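Local coordinates for protein flavoenzyme PA4991 (PDB 5EZ7) that binds one FAD per subunit and probably works as an FAD-dependent oxidoreductase of the DAO family, its physiological substrate being unknown, at residues Gly15-Leu20 against Arg162-Leu167; Leu89-Val94 against Ile153-Pro158. All coordinates share one frame; numbering follows the deposited sequence.

Interaction 1: Gly15-Leu20 against Arg162-Leu167. With FAD (flavin-adenine dinucleotide), chain B.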
ATOM      1  N   GLY A  15      -7.922  -7.483  -0.186  1.00 23.24           N
ATOM      2  CA  GLY A  15      -8.301  -6.081  -0.362  1.00 23.12           C
ATOM      3  C   GLY A  15      -7.366  -5.070   0.301  1.00 23.47           C
ATOM      4  O   GLY A  15      -7.787  -4.218   1.071  1.00 24.00           O
ATOM      5  N   GLY A  16      -6.090  -5.160  -0.023  1.00 22.70           N
ATOM      6  CA  GLY A  16      -5.176  -4.057   0.174  1.00 22.46           C
ATOM      7  C   GLY A  16      -5.134  -3.216  -1.099  1.00 22.01           C
ATOM      8  O   GLY A  16      -5.948  -3.383  -2.002  1.00 21.10           O
ATOM      9  N   ILE A  17      -4.176  -2.301  -1.158  1.00 21.25           N
ATOM     10  CA  ILE A  17      -4.064  -1.451  -2.294  1.00 21.89           C
ATOM     11  C   ILE A  17      -3.981  -2.209  -3.653  1.00 22.34           C
ATOM     12  O   ILE A  17      -4.532  -1.731  -4.637  1.00 22.32           O
ATOM     13  CB  ILE A  17      -2.864  -0.506  -2.164  1.00 22.35           C
ATOM     14  CG1 ILE A  17      -2.940   0.570  -3.236  1.00 23.86           C
ATOM     15  CG2 ILE A  17      -1.521  -1.225  -2.268  1.00 22.31           C
ATOM     16  CD1 ILE A  17      -3.896   1.656  -2.812  1.00 25.33           C
ATOM     17  N   ALA A  18      -3.275  -3.341  -3.725  1.00 21.31           N
ATOM     18  CA  ALA A  18      -3.094  -3.961  -4.999  1.00 22.02           C
ATOM     19  C   ALA A  18      -4.396  -4.582  -5.501  1.00 21.99           C
ATOM     20  O   ALA A  18      -4.752  -4.391  -6.668  1.00 23.37           O
ATOM     21  CB  ALA A  18      -1.940  -4.962  -4.991  1.00 22.02           C
ATOM     22  N   GLY A  19      -5.106  -5.297  -4.635  1.00 21.41           N
ATOM     23  CA  GLY A  19      -6.378  -5.913  -4.985  1.00 20.75           C
ATOM     24  C   GLY A  19      -7.482  -4.914  -5.288  1.00 21.14           C
ATOM     25  O   GLY A  19      -8.320  -5.130  -6.145  1.00 20.78           O
ATOM     26  N   LEU A  20      -7.492  -3.818  -4.550  1.00 21.81           N
ATOM     27  CA  LEU A  20      -8.536  -2.828  -4.683  1.00 22.34           C
ATOM     28  C   LEU A  20      -8.321  -2.006  -5.941  1.00 22.85           C
ATOM     29  O   LEU A  20      -9.266  -1.618  -6.590  1.00 22.57           O
ATOM     30  CB  LEU A  20      -8.589  -1.929  -3.449  1.00 22.38           C
ATOM     31  CG  LEU A  20      -9.323  -2.420  -2.190  1.00 22.92           C
ATOM     32  CD1 LEU A  20      -9.066  -1.464  -1.016  1.00 22.61           C
ATOM     33  CD2 LEU A  20     -10.833  -2.532  -2.420  1.00 24.21           C
ATOM     34  N   ARG A 162     -10.888   4.044   1.162  1.00 28.74           N
ATOM     35  CA  ARG A 162     -12.333   4.348   1.193  1.00 31.87           C
ATOM     36  C   ARG A 162     -12.883   4.531  -0.244  1.00 31.06           C
ATOM     37  O   ARG A 162     -13.861   3.933  -0.613  1.00 30.73           O
ATOM     38  CB  ARG A 162     -12.643   5.587   2.078  1.00 34.95           C
ATOM     39  CG  ARG A 162     -14.002   6.246   1.746  1.00 39.66           C
ATOM     40  CD  ARG A 162     -14.104   7.739   1.997  1.00 43.77           C
ATOM     41  NE  ARG A 162     -13.154   8.552   1.233  1.00 46.30           N
ATOM     42  CZ  ARG A 162     -13.327   9.035  -0.004  1.00 48.15           C
ATOM     43  NH1 ARG A 162     -14.455   8.790  -0.717  1.00 48.65           N
ATOM     44  NH2 ARG A 162     -12.337   9.767  -0.541  1.00 47.50           N
ATOM     45  N   ARG A 163     -12.216   5.349  -1.044  1.00 31.75           N
ATOM     46  CA  ARG A 163     -12.603   5.577  -2.449  1.00 32.94           C
ATOM     47  C   ARG A 163     -12.517   4.338  -3.343  1.00 31.16           C
ATOM     48  O   ARG A 163     -13.414   4.063  -4.132  1.00 30.95           O
ATOM     49  CB  ARG A 163     -11.736   6.681  -3.056  1.00 34.28           C
ATOM     50  CG  ARG A 163     -12.146   7.138  -4.459  1.00 37.93           C
ATOM     51  CD  ARG A 163     -13.644   7.415  -4.599  1.00 40.23           C
ATOM     52  NE  ARG A 163     -13.968   7.782  -5.971  1.00 44.00           N
ATOM     53  CZ  ARG A 163     -15.203   7.861  -6.491  1.00 46.79           C
ATOM     54  NH1 ARG A 163     -16.286   7.580  -5.759  1.00 47.92           N
ATOM     55  NH2 ARG A 163     -15.356   8.224  -7.766  1.00 47.70           N
ATOM     56  N   LEU A 164     -11.445   3.571  -3.207  1.00 30.19           N
ATOM     57  CA  LEU A 164     -11.340   2.333  -3.960  1.00 29.87           C
ATOM     58  C   LEU A 164     -12.403   1.341  -3.540  1.00 30.01           C
ATOM     59  O   LEU A 164     -12.846   0.551  -4.366  1.00 30.69           O
ATOM     60  CB  LEU A 164      -9.974   1.699  -3.839  1.00 29.25           C
ATOM     61  CG  LEU A 164      -8.807   2.494  -4.404  1.00 30.68           C
ATOM     62  CD1 LEU A 164      -7.496   1.901  -3.947  1.00 31.30           C
ATOM     63  CD2 LEU A 164      -8.788   2.509  -5.912  1.00 32.61           C
ATOM     64  N   ALA A 165     -12.830   1.387  -2.284  1.00 29.97           N
ATOM     65  CA  ALA A 165     -13.922   0.543  -1.842  1.00 30.61           C
ATOM     66  C   ALA A 165     -15.231   1.018  -2.410  1.00 32.05           C
ATOM     67  O   ALA A 165     -16.048   0.200  -2.751  1.00 32.30           O
ATOM     68  CB  ALA A 165     -13.991   0.500  -0.335  1.00 31.97           C
ATOM     69  N   GLU A 166     -15.448   2.328  -2.515  1.00 33.46           N
ATOM     70  CA  GLU A 166     -16.614   2.854  -3.237  1.00 34.83           C
ATOM     71  C   GLU A 166     -16.640   2.371  -4.690  1.00 33.74           C
ATOM     72  O   GLU A 166     -17.668   1.891  -5.191  1.00 32.80           O
ATOM     73  CB  GLU A 166     -16.642   4.394  -3.204  1.00 38.73           C
ATOM     74  CG  GLU A 166     -17.278   4.971  -1.933  1.00 43.27           C
ATOM     75  CD  GLU A 166     -16.940   6.434  -1.626  1.00 48.25           C
ATOM     76  OE1 GLU A 166     -16.235   7.114  -2.428  1.00 50.82           O
ATOM     77  OE2 GLU A 166     -17.379   6.909  -0.538  1.00 52.47           O
ATOM     78  N   LEU A 167     -15.498   2.493  -5.367  1.00 31.97           N
ATOM     79  CA  LEU A 167     -15.364   2.025  -6.778  1.00 31.07           C
ATOM     80  C   LEU A 167     -15.574   0.528  -6.970  1.00 30.12           C
ATOM     81  O   LEU A 167     -15.844   0.091  -8.074  1.00 29.24           O
ATOM     82  CB  LEU A 167     -13.994   2.417  -7.351  1.00 29.70           C
ATOM     83  CG  LEU A 167     -13.815   3.922  -7.551  1.00 30.26           C
ATOM     84  CD1 LEU A 167     -12.388   4.229  -7.945  1.00 29.83           C
ATOM     85  CD2 LEU A 167     -14.775   4.467  -8.583  1.00 31.33           C
TER
HETATM   86  PA  FAD B 401      -1.612  -5.662   1.810  1.00 21.83           P
HETATM   87  O1A FAD B 401      -1.876  -4.205   2.008  1.00 22.23           O
HETATM   88  O2A FAD B 401      -0.852  -6.449   2.840  1.00 22.92           O
HETATM   89  O5B FAD B 401      -3.021  -6.342   1.547  1.00 22.00           O
HETATM   90  C5B FAD B 401      -3.201  -7.744   1.550  1.00 21.75           C
HETATM   91  C4B FAD B 401      -4.641  -7.975   1.956  1.00 22.00           C
HETATM   92  O4B FAD B 401      -4.962  -9.367   1.794  1.00 22.11           O
HETATM   93  C3B FAD B 401      -4.882  -7.587   3.418  1.00 21.47           C
HETATM   94  O3B FAD B 401      -5.942  -6.634   3.527  1.00 20.71           O
HETATM   95  C2B FAD B 401      -5.223  -8.911   4.078  1.00 21.75           C
HETATM   96  O2B FAD B 401      -6.156  -8.823   5.152  1.00 21.59           O
HETATM   97  C1B FAD B 401      -5.747  -9.744   2.906  1.00 22.29           C
HETATM   98  N9A FAD B 401      -5.597 -11.191   3.107  1.00 23.63           N
HETATM   99  C8A FAD B 401      -4.517 -11.823   3.595  1.00 23.09           C
HETATM  100  N7A FAD B 401      -4.743 -13.147   3.644  1.00 22.98           N
HETATM  101  C5A FAD B 401      -5.975 -13.373   3.173  1.00 22.53           C
HETATM  102  C6A FAD B 401      -6.816 -14.561   2.972  1.00 22.02           C
HETATM  103  N6A FAD B 401      -6.320 -15.767   3.285  1.00 21.48           N
HETATM  104  N1A FAD B 401      -8.046 -14.397   2.457  1.00 21.89           N
HETATM  105  C2A FAD B 401      -8.517 -13.176   2.145  1.00 23.02           C
HETATM  106  N3A FAD B 401      -7.804 -12.042   2.309  1.00 23.01           N
HETATM  107  C4A FAD B 401      -6.548 -12.085   2.817  1.00 23.21           C
HETATM  108  N1  FAD B 401       5.112   1.831  -0.553  1.00 25.77           N
HETATM  109  C2  FAD B 401       5.166   3.035  -1.160  1.00 27.75           C
HETATM  110  O2  FAD B 401       5.026   3.093  -2.405  1.00 27.67           O
HETATM  111  N3  FAD B 401       5.364   4.176  -0.477  1.00 28.72           N
HETATM  112  C4  FAD B 401       5.525   4.197   0.843  1.00 27.76           C
HETATM  113  O4  FAD B 401       5.695   5.269   1.457  1.00 30.67           O
HETATM  114  C4X FAD B 401       5.478   2.926   1.575  1.00 26.84           C
HETATM  115  N5  FAD B 401       5.638   2.884   2.911  1.00 25.45           N
HETATM  116  C5X FAD B 401       5.580   1.714   3.573  1.00 25.90           C
HETATM  117  C6  FAD B 401       5.733   1.717   4.953  1.00 26.70           C
HETATM  118  C7  FAD B 401       5.676   0.539   5.671  1.00 27.46           C
HETATM  119  C7M FAD B 401       5.826   0.570   7.162  1.00 28.68           C
HETATM  120  C8  FAD B 401       5.424  -0.739   4.959  1.00 27.98           C
HETATM  121  C8M FAD B 401       5.338  -2.062   5.690  1.00 29.21           C
HETATM  122  C9  FAD B 401       5.283  -0.739   3.584  1.00 26.84           C
HETATM  123  C9A FAD B 401       5.350   0.440   2.845  1.00 26.41           C
HETATM  124  N10 FAD B 401       5.199   0.473   1.430  1.00 25.88           N
HETATM  125  C10 FAD B 401       5.245   1.708   0.772  1.00 25.92           C
HETATM  126  C1' FAD B 401       4.945  -0.731   0.656  1.00 25.48           C
HETATM  127  C2' FAD B 401       3.443  -0.943   0.598  1.00 24.66           C
HETATM  128  O2' FAD B 401       2.831  -0.733   1.878  1.00 25.37           O
HETATM  129  C3' FAD B 401       3.111  -2.331   0.067  1.00 24.13           C
HETATM  130  O3' FAD B 401       3.944  -2.597  -1.080  1.00 24.08           O
HETATM  131  C4' FAD B 401       1.643  -2.422  -0.340  1.00 22.82           C
HETATM  132  O4' FAD B 401       0.797  -1.716   0.568  1.00 23.27           O
HETATM  133  C5' FAD B 401       1.171  -3.863  -0.394  1.00 22.30           C
HETATM  134  O5' FAD B 401      -0.158  -3.899  -0.932  1.00 20.74           O
HETATM  135  P   FAD B 401      -0.929  -5.298  -0.988  1.00 20.30           P
HETATM  136  O1P FAD B 401      -2.379  -5.027  -1.293  1.00 21.17           O
HETATM  137  O2P FAD B 401      -0.128  -6.179  -1.877  1.00 20.45           O
HETATM  138  O3P FAD B 401      -0.718  -5.884   0.490  1.00 20.67           O
HETATM  139  O   HOH W   1     -12.008  -1.597  -5.874  1.00 22.11           O
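One water joins the two helices: it donates to L20 O and to L164 O, at 2.8 Å from each. It bridges the start of helix 17-28 and helix 157-168. The first of these is the helix of the Rossmann-type dinucleotide-binding motif; G16 and G19 fit the GxGxxG pattern of such proteins. G16 is the N-cap, and with no side chain it lets the backbone lie close to FAD O5B. A18 N donates to FAD O1P at 3.1 Å with a nearly straight bond (165°), so the helix N terminus faces the pyrophosphate and probably helps to balance its charge. The same helix turns its other flank to helix 157-168. L20 and L164 meet flank to flank through their CB atoms, 3.9 Å apart. L164 CD1 reaches further and also lies 4.0 Å from L20 CB. I17 serves both sides. Its CG2 branch packs against the phosphate end of the ribityl chain of FAD, near O5' and O4'. CG1 stands anti to the backbone N (chi1 -168°) and carries CD1 the other way, toward the second helix. There I17 CD1 touches L164 CD1 at 3.8 Å, methyl against methyl.

Interaction 2: Leu89-Val94 against Ile153-Pro158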
ATOM      1  N   LEU A  89      -8.063   5.878 -12.979  1.00 39.98           N
ATOM      2  CA  LEU A  89      -9.182   5.696 -12.041  1.00 38.10           C
ATOM      3  C   LEU A  89      -9.743   7.054 -11.602  1.00 39.58           C
ATOM      4  O   LEU A  89      -9.035   8.069 -11.610  1.00 40.64           O
ATOM      5  CB  LEU A  89      -8.739   4.918 -10.808  1.00 35.79           C
ATOM      6  CG  LEU A  89      -8.396   3.424 -10.960  1.00 34.17           C
ATOM      7  CD1 LEU A  89      -7.967   2.883  -9.595  1.00 32.00           C
ATOM      8  CD2 LEU A  89      -9.548   2.585 -11.534  1.00 33.58           C
ATOM      9  N   ASP A  90     -11.024   7.077 -11.240  1.00 39.43           N
ATOM     10  CA  ASP A  90     -11.617   8.258 -10.642  1.00 39.96           C
ATOM     11  C   ASP A  90     -11.340   8.327  -9.139  1.00 38.43           C
ATOM     12  O   ASP A  90     -12.124   7.849  -8.339  1.00 37.58           O
ATOM     13  CB  ASP A  90     -13.123   8.293 -10.879  1.00 41.41           C
ATOM     14  CG  ASP A  90     -13.710   9.632 -10.572  1.00 43.71           C
ATOM     15  OD1 ASP A  90     -13.011  10.525 -10.047  1.00 45.21           O
ATOM     16  OD2 ASP A  90     -14.888   9.832 -10.875  1.00 47.28           O
ATOM     17  N   LEU A  91     -10.237   8.959  -8.768  1.00 38.40           N
ATOM     18  CA  LEU A  91      -9.939   9.261  -7.382  1.00 37.00           C
ATOM     19  C   LEU A  91     -10.154  10.739  -7.112  1.00 38.73           C
ATOM     20  O   LEU A  91      -9.450  11.313  -6.295  1.00 37.33           O
ATOM     21  CB  LEU A  91      -8.487   8.877  -7.053  1.00 35.41           C
ATOM     22  CG  LEU A  91      -8.019   7.448  -7.356  1.00 34.57           C
ATOM     23  CD1 LEU A  91      -6.624   7.215  -6.823  1.00 33.48           C
ATOM     24  CD2 LEU A  91      -8.960   6.369  -6.841  1.00 34.01           C
ATOM     25  N   ARG A  92     -11.112  11.374  -7.776  1.00 41.36           N
ATOM     26  CA  ARG A  92     -11.336  12.791  -7.485  1.00 44.07           C
ATOM     27  C   ARG A  92     -11.833  12.975  -6.048  1.00 42.93           C
ATOM     28  O   ARG A  92     -12.677  12.220  -5.576  1.00 40.45           O
ATOM     29  CB  ARG A  92     -12.310  13.406  -8.467  1.00 47.27           C
ATOM     30  CG  ARG A  92     -11.641  13.789  -9.781  1.00 49.14           C
ATOM     31  CD  ARG A  92     -12.651  14.177 -10.831  1.00 51.84           C
ATOM     32  NE  ARG A  92     -13.683  13.150 -10.959  1.00 51.68           N
ATOM     33  CZ  ARG A  92     -14.622  13.135 -11.899  1.00 55.12           C
ATOM     34  NH1 ARG A  92     -15.508  12.146 -11.900  1.00 56.30           N
ATOM     35  NH2 ARG A  92     -14.678  14.061 -12.858  1.00 56.77           N
ATOM     36  N   GLY A  93     -11.260  13.957  -5.358  1.00 43.92           N
ATOM     37  CA  GLY A  93     -11.598  14.230  -3.944  1.00 43.61           C
ATOM     38  C   GLY A  93     -10.959  13.301  -2.904  1.00 41.07           C
ATOM     39  O   GLY A  93     -11.319  13.325  -1.716  1.00 41.66           O
ATOM     40  N   VAL A  94     -10.004  12.490  -3.330  1.00 38.31           N
ATOM     41  CA  VAL A  94      -9.143  11.800  -2.394  1.00 36.34           C
ATOM     42  C   VAL A  94      -8.172  12.834  -1.802  1.00 37.34           C
ATOM     43  O   VAL A  94      -7.624  13.687  -2.498  1.00 36.66           O
ATOM     44  CB  VAL A  94      -8.423  10.611  -3.065  1.00 34.96           C
ATOM     45  CG1 VAL A  94      -7.435   9.950  -2.107  1.00 33.73           C
ATOM     46  CG2 VAL A  94      -9.458   9.588  -3.549  1.00 34.02           C
ATOM     47  N   ILE A 153       4.269  12.414  -4.390  1.00 40.37           N
ATOM     48  CA  ILE A 153       3.027  12.877  -3.772  1.00 39.90           C
ATOM     49  C   ILE A 153       2.860  12.063  -2.529  1.00 36.74           C
ATOM     50  O   ILE A 153       3.308  10.896  -2.506  1.00 36.11           O
ATOM     51  CB  ILE A 153       1.764  12.477  -4.576  1.00 42.00           C
ATOM     52  CG1 ILE A 153       1.898  12.691  -6.066  1.00 45.77           C
ATOM     53  CG2 ILE A 153       0.541  13.246  -4.103  1.00 43.77           C
ATOM     54  CD1 ILE A 153       0.887  11.858  -6.847  1.00 45.56           C
ATOM     55  N   VAL A 154       2.145  12.604  -1.540  1.00 34.12           N
ATOM     56  CA  VAL A 154       1.768  11.816  -0.353  1.00 32.44           C
ATOM     57  C   VAL A 154       0.271  11.778  -0.124  1.00 32.03           C
ATOM     58  O   VAL A 154      -0.343  12.810   0.104  1.00 31.80           O
ATOM     59  CB  VAL A 154       2.422  12.345   0.922  1.00 31.82           C
ATOM     60  CG1 VAL A 154       2.117  11.417   2.094  1.00 29.70           C
ATOM     61  CG2 VAL A 154       3.920  12.510   0.694  1.00 32.33           C
ATOM     62  N   PHE A 155      -0.268  10.559  -0.131  1.00 32.10           N
ATOM     63  CA  PHE A 155      -1.700  10.291  -0.111  1.00 33.53           C
ATOM     64  C   PHE A 155      -2.112  10.023   1.314  1.00 32.99           C
ATOM     65  O   PHE A 155      -1.355   9.449   2.046  1.00 31.60           O
ATOM     66  CB  PHE A 155      -2.059   9.047  -0.971  1.00 33.69           C
ATOM     67  CG  PHE A 155      -2.484   9.367  -2.378  1.00 35.09           C
ATOM     68  CD1 PHE A 155      -1.558   9.751  -3.322  1.00 36.02           C
ATOM     69  CD2 PHE A 155      -3.816   9.291  -2.765  1.00 35.55           C
ATOM     70  CE1 PHE A 155      -1.938  10.074  -4.637  1.00 36.28           C
ATOM     71  CE2 PHE A 155      -4.202   9.622  -4.072  1.00 36.61           C
ATOM     72  CZ  PHE A 155      -3.258  10.030  -5.002  1.00 36.54           C
ATOM     73  N   ASP A 156      -3.311  10.444   1.683  1.00 35.21           N
ATOM     74  CA  ASP A 156      -3.998   9.954   2.892  1.00 36.94           C
ATOM     75  C   ASP A 156      -4.549   8.569   2.530  1.00 34.16           C
ATOM     76  O   ASP A 156      -5.579   8.459   1.842  1.00 34.10           O
ATOM     77  CB  ASP A 156      -5.157  10.906   3.296  1.00 41.29           C
ATOM     78  CG  ASP A 156      -5.969  10.402   4.511  1.00 45.23           C
ATOM     79  OD1 ASP A 156      -5.527   9.421   5.145  1.00 49.96           O
ATOM     80  OD2 ASP A 156      -7.036  10.990   4.849  1.00 47.84           O
ATOM     81  N   VAL A 157      -3.861   7.530   2.974  1.00 31.40           N
ATOM     82  CA  VAL A 157      -4.162   6.161   2.543  1.00 29.85           C
ATOM     83  C   VAL A 157      -5.536   5.666   3.000  1.00 29.45           C
ATOM     84  O   VAL A 157      -6.282   5.129   2.199  1.00 29.65           O
ATOM     85  CB  VAL A 157      -3.054   5.141   2.893  1.00 28.74           C
ATOM     86  CG1 VAL A 157      -3.446   3.748   2.437  1.00 27.95           C
ATOM     87  CG2 VAL A 157      -1.747   5.527   2.196  1.00 29.88           C
ATOM     88  N   PRO A 158      -5.885   5.859   4.271  1.00 29.38           N
ATOM     89  CA  PRO A 158      -7.256   5.479   4.623  1.00 29.10           C
ATOM     90  C   PRO A 158      -8.352   6.082   3.694  1.00 29.77           C
ATOM     91  O   PRO A 158      -9.311   5.393   3.339  1.00 30.06           O
ATOM     92  CB  PRO A 158      -7.427   6.011   6.035  1.00 29.51           C
ATOM     93  CG  PRO A 158      -6.053   6.345   6.539  1.00 30.07           C
ATOM     94  CD  PRO A 158      -5.054   6.219   5.439  1.00 29.31           C
TER
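A type II beta turn from L91 to V94 packs on the end of strand 153-155, a buried contact near the FAD site, the F155 side chain about 9 Å from the cofactor. The contact is apolar and centres on the F155 ring. V94 CG1 comes in at the ring edge, near its plane, 3.7 Å from F155 CD2. The two side chains cross at about a right angle. CG1 lies anti to the V94 backbone N (chi1 176°), and this branch does the touching. L91 CD1 comes obliquely to the same CD2-CE2 flank, from across the ring plane from V94 CG1, 4.4 Å from F155 CE2. G93 takes a positive phi (78°), which suits glycine at this place in the turn. The turn is closed by V94 N donating to L91 O at 3.2 Å. Overlapping its start, D90 makes an Asx turn, its OD1 accepting from R92 N at 3.1 Å. The R92 guanidinium grips the D90 carboxylate side-on: NE goes to OD1, and NH1 forms a salt bridge to OD2 at 2.6 Å. R92 N and R92 NE reach D90 OD1 from opposite faces of the carboxylate plane, which should help to fix the carboxylate's rotation. F155 also meets W79 edge-to-face and touches L96 of strand 96-98. L91 touches W21 of helix 17-28, and V94 packs on D159 and R163 of helix 157-168.

In the fold
From the N terminus, the chain runs through strand 10-13 and the FAD-binding turn into helix 17-28. After helix 75-82 it passes through the loop 89-94. It returns along strand 153-155, where interaction 2 closes its loop, and runs straight into helix 157-168, where interaction 1 closes the wider one. Interaction 2 therefore lies within the span of interaction 1, and their centres are about 11 Å apart. The segments of both include part of helix 157-168, which starts just after F155. The two also touch directly: L164 packs on L89, and R163 forms a salt bridge with D90. Together they join the Rossmann-type helix, the 89-94 loop and the three-stranded sheet containing 153-155.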